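Local coordinates for PlaB phospholipase (Legionella pneumophila, PDB 6ZTI), which acts as a virulence-associated phospholipase of the alpha/beta hydrolase type, its activity controlled by NAD(H)-mediated tetramerization, at residues L233-E238 with L413-K418. Sequence-based numbering, arbitrary orientation.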
# COMPACT_ATOMS: atom_id res chain seq x y z
N LEU B 233 31.58 1.64 10.00
CA LEU B 233 32.24 2.76 9.35
C LEU B 233 31.24 3.89 9.23
O LEU B 233 30.17 3.71 8.63
CB LEU B 233 32.78 2.37 7.97
CG LEU B 233 33.25 3.47 7.02
CD1 LEU B 233 34.53 4.13 7.49
CD2 LEU B 233 33.46 2.88 5.65
N LYS B 234 31.56 5.03 9.84
CA LYS B 234 30.74 6.22 9.75
C LYS B 234 31.40 7.20 8.78
O LYS B 234 32.56 7.59 8.98
CB LYS B 234 30.57 6.88 11.11
CG LYS B 234 29.77 6.08 12.12
CD LYS B 234 29.62 6.89 13.40
CE LYS B 234 28.93 6.11 14.51
NZ LYS B 234 27.50 5.83 14.20
N LEU B 235 30.66 7.60 7.75
CA LEU B 235 31.08 8.59 6.77
C LEU B 235 30.13 9.77 6.86
O LEU B 235 28.95 9.65 6.51
CB LEU B 235 31.06 8.02 5.35
CG LEU B 235 31.79 6.71 5.11
CD1 LEU B 235 31.61 6.29 3.65
CD2 LEU B 235 33.27 6.86 5.47
N HIS B 236 30.66 10.91 7.30
CA HIS B 236 29.86 12.11 7.55
C HIS B 236 30.31 13.20 6.60
O HIS B 236 31.51 13.52 6.53
CB HIS B 236 30.00 12.56 9.00
CG HIS B 236 29.25 11.70 9.96
ND1 HIS B 236 29.05 12.05 11.28
CD2 HIS B 236 28.64 10.50 9.79
CE1 HIS B 236 28.36 11.10 11.89
NE2 HIS B 236 28.09 10.15 11.00
N GLN B 237 29.35 13.78 5.90
CA GLN B 237 29.62 14.78 4.89
C GLN B 237 29.79 16.14 5.56
O GLN B 237 29.03 16.52 6.45
CB GLN B 237 28.48 14.84 3.88
CG GLN B 237 28.71 15.77 2.71
CD GLN B 237 27.60 15.65 1.68
OE1 GLN B 237 26.42 15.85 1.99
NE2 GLN B 237 27.97 15.32 0.46
N GLU B 238 30.81 16.86 5.12
CA GLU B 238 31.08 18.21 5.57
C GLU B 238 31.26 19.10 4.35
O GLU B 238 31.47 18.62 3.24
CB GLU B 238 32.32 18.25 6.46
CG GLU B 238 32.17 19.11 7.71
CD GLU B 238 31.22 18.49 8.72
OE1 GLU B 238 30.28 19.19 9.13
OE2 GLU B 238 31.43 17.32 9.10
N LEU B 413 39.27 1.20 -3.95
CA LEU B 413 37.86 0.87 -3.79
C LEU B 413 37.19 2.04 -3.08
O LEU B 413 37.73 2.56 -2.11
CB LEU B 413 37.65 -0.40 -2.97
CG LEU B 413 36.20 -0.77 -2.68
CD1 LEU B 413 35.47 -1.09 -3.96
CD2 LEU B 413 36.15 -1.97 -1.72
N GLY B 414 36.00 2.41 -3.55
CA GLY B 414 35.30 3.53 -2.98
C GLY B 414 33.79 3.41 -3.08
O GLY B 414 33.26 2.44 -3.64
N PHE B 415 33.12 4.39 -2.49
CA PHE B 415 31.67 4.55 -2.57
C PHE B 415 31.34 5.91 -3.17
O PHE B 415 32.03 6.90 -2.92
CB PHE B 415 30.99 4.49 -1.20
CG PHE B 415 31.26 3.26 -0.43
CD1 PHE B 415 31.16 2.02 -1.01
CD2 PHE B 415 31.60 3.34 0.91
CE1 PHE B 415 31.39 0.88 -0.29
CE2 PHE B 415 31.84 2.19 1.64
CZ PHE B 415 31.74 0.97 1.04
N ARG B 416 30.25 5.96 -3.92
CA ARG B 416 29.64 7.21 -4.32
C ARG B 416 28.15 7.11 -4.05
O ARG B 416 27.51 6.12 -4.42
CB ARG B 416 29.92 7.53 -5.79
CG ARG B 416 29.09 8.66 -6.32
CD ARG B 416 29.51 9.11 -7.73
NE ARG B 416 30.56 10.14 -7.70
CZ ARG B 416 30.76 11.05 -8.66
NH1 ARG B 416 29.99 11.09 -9.74
NH2 ARG B 416 31.74 11.95 -8.51
N VAL B 417 27.60 8.11 -3.36
CA VAL B 417 26.20 8.16 -3.00
C VAL B 417 25.61 9.42 -3.61
O VAL B 417 26.09 10.53 -3.34
CB VAL B 417 25.98 8.16 -1.48
CG1 VAL B 417 24.49 8.30 -1.19
CG2 VAL B 417 26.52 6.90 -0.88
N LYS B 418 24.59 9.24 -4.43
CA LYS B 418 23.83 10.33 -5.03
C LYS B 418 22.43 10.27 -4.43
O LYS B 418 21.66 9.36 -4.74
CB LYS B 418 23.81 10.18 -6.55
CG LYS B 418 23.16 11.32 -7.32
CD LYS B 418 23.14 10.99 -8.81
CE LYS B 418 22.37 12.02 -9.62
NZ LYS B 418 21.70 11.43 -10.82
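L235 and L233 reach across from one strand to the ring of F415 on another. CD1 of L235 lies 4.0 Å from CD2 of F415, near the ring plane, so a methyl meets the rim of the ring instead of covering a face. Farther round the same rim, L233 CD2 is 4.4 Å from F415 CE2, a looser touch. L235 and F415 approach at about a right angle. Both side chains leave their strands toward each other, and with CG beside the backbone N, anti to the carbonyl carbon (chi1 -52° and -56°), the L235 methyl comes to the ring's edge. The gap between the strands is wide: the CA atoms of L235 and F415 are 10.2 Å apart, too far for backbone pairing, and the two segments bury just 80 Å² between them. Branched leucines and a broad phenylalanine have the length to meet across it, and their apolar surfaces suit the buried setting. Strands 231-238 and 412-419 belong to one mixed sheet beyond the parallel sheet of the alpha/beta hydrolase part; they are not neighbours in it, but are linked through strands 452-463 and 429-439, and L233, L235 and F415 meet on a shared buried side, consistent with a strongly bent sheet. F436, from strand 429-439, touches both leucines, I446 touches L233 and F415, and F345 packs edge-to-face with F415. Backbone hydrogen bonds of L235 to E456 and M458, on the parallel strand 452-463, set the position from which its side chain extends. On the F415 side the interior borders the nucleotide-binding region, with the side chain of L362, an NAD-binding residue, about 4 Å from that of F415.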